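Local atomic coordinates of ABC transporter, solute-binding protein (Staphylococcus aureus, PDB entry 6LKK), a protein that binds glucose 6-phosphate in a central pocket as a solute-binding protein and takes part in two-component signal transduction. Residues T93-M98 with D216-V221; D75-Q80 with S254-V259. All coordinates share one frame; numbering follows the deposited sequence.

Interaction 1. Residues T93-M98 with D216-V221. With G6P (6-O-phosphono-alpha-D-glucopyranose), chain B.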
loop_
_atom_site.group_PDB
_atom_site.type_symbol
_atom_site.label_atom_id
_atom_site.label_comp_id
_atom_site.label_asym_id
_atom_site.label_seq_id
_atom_site.Cartn_x
_atom_site.Cartn_y
_atom_site.Cartn_z
ATOM N N THR A 93 7.826 -7.297 -9.755
ATOM C CA THR A 93 7.904 -8.455 -8.876
ATOM C C THR A 93 7.070 -8.170 -7.636
ATOM O O THR A 93 7.228 -7.119 -7.008
ATOM C CB THR A 93 9.352 -8.744 -8.471
ATOM O OG1 THR A 93 10.152 -8.967 -9.638
ATOM C CG2 THR A 93 9.438 -9.965 -7.556
ATOM N N SER A 94 6.184 -9.095 -7.282
ATOM C CA SER A 94 5.408 -8.922 -6.060
ATOM C C SER A 94 6.331 -8.951 -4.848
ATOM O O SER A 94 7.317 -9.693 -4.817
ATOM C CB SER A 94 4.339 -10.006 -5.951
ATOM O OG SER A 94 3.382 -9.859 -6.986
ATOM N N PHE A 95 6.001 -8.128 -3.846
ATOM C CA PHE A 95 6.889 -7.878 -2.716
ATOM C C PHE A 95 6.219 -8.146 -1.372
ATOM O O PHE A 95 6.778 -8.859 -0.534
ATOM C CB PHE A 95 7.395 -6.435 -2.777
ATOM C CG PHE A 95 8.121 -5.986 -1.539
ATOM C CD1 PHE A 95 9.199 -6.705 -1.050
ATOM C CD2 PHE A 95 7.733 -4.831 -0.874
ATOM C CE1 PHE A 95 9.869 -6.293 0.082
ATOM C CE2 PHE A 95 8.398 -4.412 0.260
ATOM C CZ PHE A 95 9.470 -5.142 0.738
ATOM N N LEU A 96 5.037 -7.570 -1.147
ATOM C CA LEU A 96 4.330 -7.726 0.117
ATOM C C LEU A 96 2.832 -7.701 -0.141
ATOM O O LEU A 96 2.365 -7.177 -1.155
ATOM C CB LEU A 96 4.684 -6.621 1.122
ATOM C CG LEU A 96 6.037 -6.637 1.836
ATOM C CD1 LEU A 96 6.111 -5.436 2.766
ATOM C CD2 LEU A 96 6.266 -7.929 2.613
ATOM N N LEU A 97 2.084 -8.270 0.799
ATOM C CA LEU A 97 0.631 -8.184 0.812
ATOM C C LEU A 97 0.222 -7.162 1.863
ATOM O O LEU A 97 0.631 -7.268 3.024
ATOM C CB LEU A 97 0.000 -9.542 1.122
ATOM C CG LEU A 97 0.458 -10.699 0.231
ATOM C CD1 LEU A 97 -0.167 -11.999 0.694
ATOM C CD2 LEU A 97 0.115 -10.427 -1.222
ATOM N N MET A 98 -0.570 -6.174 1.458
ATOM C CA MET A 98 -0.945 -5.070 2.342
ATOM C C MET A 98 -2.456 -4.910 2.349
ATOM O O MET A 98 -3.027 -4.326 1.409
ATOM C CB MET A 98 -0.277 -3.770 1.915
ATOM C CG MET A 98 -0.414 -2.653 2.937
ATOM S SD MET A 98 0.543 -2.961 4.427
ATOM C CE MET A 98 2.191 -2.696 3.786
ATOM N N ASP A 216 1.711 -5.302 -3.140
ATOM C CA ASP A 216 2.773 -4.333 -3.368
ATOM C C ASP A 216 3.857 -4.944 -4.250
ATOM O O ASP A 216 4.131 -6.144 -4.186
ATOM C CB ASP A 216 3.373 -3.874 -2.039
ATOM C CG ASP A 216 2.386 -3.101 -1.179
ATOM O OD1 ASP A 216 1.248 -2.847 -1.633
ATOM O OD2 ASP A 216 2.756 -2.741 -0.041
ATOM N N GLY A 217 4.479 -4.104 -5.084
ATOM C CA GLY A 217 5.417 -4.580 -6.078
ATOM C C GLY A 217 6.740 -3.839 -6.038
ATOM O O GLY A 217 6.901 -2.823 -5.350
ATOM N N ILE A 218 7.700 -4.382 -6.793
ATOM C CA ILE A 218 9.023 -3.797 -6.982
ATOM C C ILE A 218 9.338 -3.807 -8.469
ATOM O O ILE A 218 9.087 -4.803 -9.157
ATOM C CB ILE A 218 10.115 -4.565 -6.210
ATOM C CG1 ILE A 218 9.881 -4.476 -4.706
ATOM C CG2 ILE A 218 11.498 -4.014 -6.544
ATOM C CD1 ILE A 218 10.698 -5.473 -3.915
ATOM N N ALA A 219 9.916 -2.712 -8.960
ATOM C CA ALA A 219 10.230 -2.574 -10.374
ATOM C C ALA A 219 11.572 -1.875 -10.548
ATOM O O ALA A 219 11.968 -1.038 -9.731
ATOM C CB ALA A 219 9.143 -1.790 -11.118
ATOM N N LEU A 220 12.268 -2.234 -11.626
ATOM C CA LEU A 220 13.496 -1.563 -12.029
ATOM C C LEU A 220 13.157 -0.377 -12.926
ATOM O O LEU A 220 12.392 -0.514 -13.886
ATOM C CB LEU A 220 14.428 -2.532 -12.763
ATOM C CG LEU A 220 14.928 -3.761 -11.998
ATOM C CD1 LEU A 220 15.929 -4.531 -12.845
ATOM C CD2 LEU A 220 15.554 -3.372 -10.668
ATOM N N VAL A 221 13.732 0.779 -12.612
ATOM C CA VAL A 221 13.457 2.018 -13.331
ATOM C C VAL A 221 14.401 2.130 -14.518
ATOM O O VAL A 221 15.609 1.895 -14.398
ATOM C CB VAL A 221 13.604 3.229 -12.392
ATOM C CG1 VAL A 221 13.415 4.537 -13.155
ATOM C CG2 VAL A 221 12.609 3.133 -11.248
HETATM C C1 G6P B . -0.691 1.516 -0.186
HETATM C C2 G6P B . 0.341 0.392 -0.450
HETATM C C3 G6P B . 1.687 0.641 0.121
HETATM C C4 G6P B . 2.044 2.058 0.040
HETATM C C5 G6P B . 1.128 2.856 0.963
HETATM C C6 G6P B . 1.364 4.323 0.794
HETATM O O1 G6P B . -1.860 0.975 0.354
HETATM O O2 G6P B . -0.149 -0.856 0.069
HETATM O O3 G6P B . 2.686 -0.154 -0.654
HETATM O O4 G6P B . 3.413 2.259 0.470
HETATM O O5 G6P B . -0.304 2.612 0.705
HETATM O O6 G6P B . 1.138 4.666 -0.554
HETATM P P G6P B . 0.124 5.966 -0.927
HETATM O O1P G6P B . 0.172 6.175 -2.431
HETATM O O2P G6P B . 0.612 7.238 -0.206
HETATM O O3P G6P B . -1.264 5.647 -0.510
HETATM O O HOH W 1 10.927 -6.521 -10.721
#
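The carbonyl oxygen of D216 is gripped by two consecutive amides of the facing strand: F95 N donates to D216 O over 2.7 Å at 149°, while L96 N reaches the same oxygen by a weak, longer bond. S94 CA adds a CH...O contact to it. Because F95 and L96 both face D216, the 93-98 strand carries a classic beta bulge here. On the T93 side of the bulge, T93 and I218 form an antiparallel hydrogen-bonded pair, T93 N to I218 O being nearly straight at 169° and in the carbonyl plane. T93 OG1 donates to a water that in turn donates to I218 O, while the same hydroxyl accepts from D75 N.

F95 CG lies anti to the backbone N (chi1 170°), which brings CD1 of the ring to 3.5 Å from I218 CD1, with the methyl meeting the ring obliquely; strand 54-56 and helix 230-237 add M56 and L237 around the ring. Both strands belong to the mixed sheet of a periplasmic-binding-protein fold, and the part of the pair at M98 and D216 lines the ligand pocket. The carboxylate of D216 accepts two sugar hydroxyls, G6P O3 at OD2 (2.7 Å) and G6P O2 at OD1 (3.0 Å), a two-point grip that should fix its rotation; Y9 OH also bonds to OD2. M98 CG packs 3.4 Å from G6P O2.

Interaction 2. Residues D75-Q80 with S254-V259; sequences DTSVTQ and SIRKDV
This is a small surface contact between two loops, one leading from strand 70-71 toward strand 92-105 and the other following strand 253-254; it buries 227 Å² and lies away from the sugar pocket. One backbone hydrogen bond joins them: K257 N donates to Q80 O over 2.9 Å, almost straight at 177°. R256 CA adds a CH...O contact to that same oxygen, and the aliphatic part of K257 rests against it, with CG 3.6 Å away, while NZ goes on to a salt bridge with E83.

The side chains of Q80 and R256 run side by side in the same direction. Q80 CB sits over one face of the guanidinium, offset toward its rim, and the amide and guanidinium planes are inclined by 39°. A bend at chi3 (64°) turns the end of R256 back toward the 75-80 segment, where NH1 comes 3.6 Å from S77 CB. On the first loop, residues 76-80 form a 3-10 turn, and just ahead of it D75 makes an Asx turn, OD2 accepting from S77 N (2.8 Å); S77 OG donates to the same oxygen (2.6 Å), from the opposite face of the carboxylate plane. The other loop opens with an ST turn, S254 OG accepting from R256 N.

D258 holds the guanidinium side-on through the syn lone pairs of both oxygens, OD1 taking R256 NE at 2.8 Å and OD2 taking R256 NH2 at 2.9 Å. NH1 donates to T238 O, so the group's rotation is fixed from two directions, and a water bonded to NH2 connects weakly to Q80 NE2.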
loop_
_atom_site.group_PDB
_atom_site.type_symbol
_atom_site.label_atom_id
_atom_site.label_comp_id
_atom_site.label_asym_id
_atom_site.label_seq_id
_atom_site.Cartn_x
_atom_site.Cartn_y
_atom_site.Cartn_z
ATOM N N ASP A 75 12.228 -11.002 -10.473
ATOM C CA ASP A 75 13.190 -11.821 -9.754
ATOM C C ASP A 75 12.859 -13.297 -9.934
ATOM O O ASP A 75 11.694 -13.689 -10.029
ATOM C CB ASP A 75 13.189 -11.459 -8.270
ATOM C CG ASP A 75 14.335 -12.098 -7.515
ATOM O OD1 ASP A 75 15.451 -11.535 -7.538
ATOM O OD2 ASP A 75 14.125 -13.172 -6.913
ATOM N N THR A 76 13.905 -14.125 -9.983
ATOM C CA THR A 76 13.699 -15.560 -10.152
ATOM C C THR A 76 12.832 -16.140 -9.039
ATOM O O THR A 76 12.113 -17.120 -9.264
ATOM C CB THR A 76 15.046 -16.280 -10.202
ATOM O OG1 THR A 76 15.842 -15.732 -11.259
ATOM C CG2 THR A 76 14.855 -17.776 -10.440
ATOM N N SER A 77 12.874 -15.545 -7.844
ATOM C CA SER A 77 12.186 -16.112 -6.691
ATOM C C SER A 77 10.674 -15.970 -6.772
ATOM O O SER A 77 9.996 -16.332 -5.806
ATOM C CB SER A 77 12.692 -15.464 -5.401
ATOM O OG SER A 77 12.283 -14.114 -5.305
ATOM N N VAL A 78 10.121 -15.454 -7.875
ATOM C CA VAL A 78 8.670 -15.506 -8.033
ATOM C C VAL A 78 8.189 -16.943 -7.909
ATOM O O VAL A 78 7.049 -17.196 -7.501
ATOM C CB VAL A 78 8.233 -14.871 -9.370
ATOM C CG1 VAL A 78 8.514 -13.372 -9.367
ATOM C CG2 VAL A 78 8.912 -15.552 -10.553
ATOM N N THR A 79 9.055 -17.907 -8.238
ATOM C CA THR A 79 8.717 -19.319 -8.098
ATOM C C THR A 79 8.342 -19.677 -6.664
ATOM O O THR A 79 7.558 -20.608 -6.445
ATOM C CB THR A 79 9.896 -20.179 -8.561
ATOM O OG1 THR A 79 10.206 -19.876 -9.926
ATOM C CG2 THR A 79 9.575 -21.667 -8.438
ATOM N N GLN A 80 8.893 -18.968 -5.679
ATOM C CA GLN A 80 8.649 -19.261 -4.273
ATOM C C GLN A 80 7.505 -18.444 -3.689
ATOM O O GLN A 80 7.284 -18.495 -2.475
ATOM C CB GLN A 80 9.916 -19.010 -3.449
ATOM C CG GLN A 80 10.903 -20.164 -3.441
ATOM C CD GLN A 80 11.580 -20.365 -4.779
ATOM O OE1 GLN A 80 11.441 -21.416 -5.407
ATOM N NE2 GLN A 80 12.330 -19.361 -5.219
ATOM N N SER A 254 4.151 -11.660 4.171
ATOM C CA SER A 254 5.141 -11.995 3.161
ATOM C C SER A 254 4.483 -12.476 1.875
ATOM O O SER A 254 3.409 -13.085 1.881
ATOM C CB SER A 254 6.086 -13.073 3.688
ATOM O OG SER A 254 6.976 -13.520 2.674
ATOM N N ILE A 255 5.160 -12.205 0.756
ATOM C CA ILE A 255 4.745 -12.739 -0.538
ATOM C C ILE A 255 5.189 -14.179 -0.742
ATOM O O ILE A 255 4.747 -14.818 -1.703
ATOM C CB ILE A 255 5.302 -11.838 -1.657
ATOM C CG1 ILE A 255 4.687 -12.175 -3.021
ATOM C CG2 ILE A 255 6.827 -11.933 -1.724
ATOM C CD1 ILE A 255 3.191 -11.951 -3.105
ATOM N N ARG A 256 6.028 -14.715 0.141
ATOM C CA ARG A 256 6.651 -16.015 -0.066
ATOM C C ARG A 256 5.902 -17.125 0.664
ATOM O O ARG A 256 5.321 -16.917 1.733
ATOM C CB ARG A 256 8.106 -15.995 0.406
ATOM C CG ARG A 256 9.012 -15.078 -0.397
ATOM C CD ARG A 256 10.438 -15.134 0.136
ATOM N NE ARG A 256 11.044 -16.457 -0.021
ATOM C CZ ARG A 256 11.943 -16.790 -0.945
ATOM N NH1 ARG A 256 12.381 -15.906 -1.832
ATOM N NH2 ARG A 256 12.413 -18.026 -0.978
ATOM N N LYS A 257 5.947 -18.324 0.074
ATOM C CA LYS A 257 5.357 -19.507 0.696
ATOM C C LYS A 257 6.152 -19.972 1.908
ATOM O O LYS A 257 5.575 -20.538 2.843
ATOM C CB LYS A 257 5.282 -20.653 -0.315
ATOM C CG LYS A 257 4.408 -20.410 -1.531
ATOM C CD LYS A 257 4.781 -21.388 -2.639
ATOM C CE LYS A 257 3.566 -21.976 -3.330
ATOM N NZ LYS A 257 3.972 -22.897 -4.430
ATOM N N ASP A 258 7.471 -19.767 1.905
ATOM C CA ASP A 258 8.358 -20.332 2.914
ATOM C C ASP A 258 8.674 -19.344 4.030
ATOM O O ASP A 258 9.750 -19.409 4.635
ATOM C CB ASP A 258 9.651 -20.833 2.267
ATOM C CG ASP A 258 10.376 -19.753 1.484
ATOM O OD1 ASP A 258 9.879 -18.611 1.434
ATOM O OD2 ASP A 258 11.445 -20.051 0.909
ATOM N N VAL A 259 7.747 -18.437 4.324
ATOM C CA VAL A 259 7.925 -17.429 5.360
ATOM C C VAL A 259 6.733 -17.487 6.304
ATOM O O VAL A 259 5.593 -17.694 5.871
ATOM C CB VAL A 259 8.084 -16.019 4.755
ATOM C CG1 VAL A 259 8.041 -14.945 5.839
ATOM C CG2 VAL A 259 9.386 -15.934 3.976
HETATM O O HOH W 2 14.374 -17.771 -3.401
#

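How the interactions relate
Followed from the N terminus, the chain meets residues 75-80 first and enters strand 92-105 soon after, where 93-98 lies. It then runs through 117 intervening residues to strand 213-221, and interaction 1 closes that loop. Helices 230-237 and 240-250 come next, before the chain reaches 254-259 and interaction 2 closes a wider loop, with the first lying wholly within it. The centres are 12 Å apart, and the two contacts touch: I255 CD1 packs on S94 CB (3.6 Å) and on L97 CD2 (3.9 Å), with D75 and T93 as a further link. Interaction 1 thus joins two sheet strands beside the pocket, whereas interaction 2 ties loops at the surface.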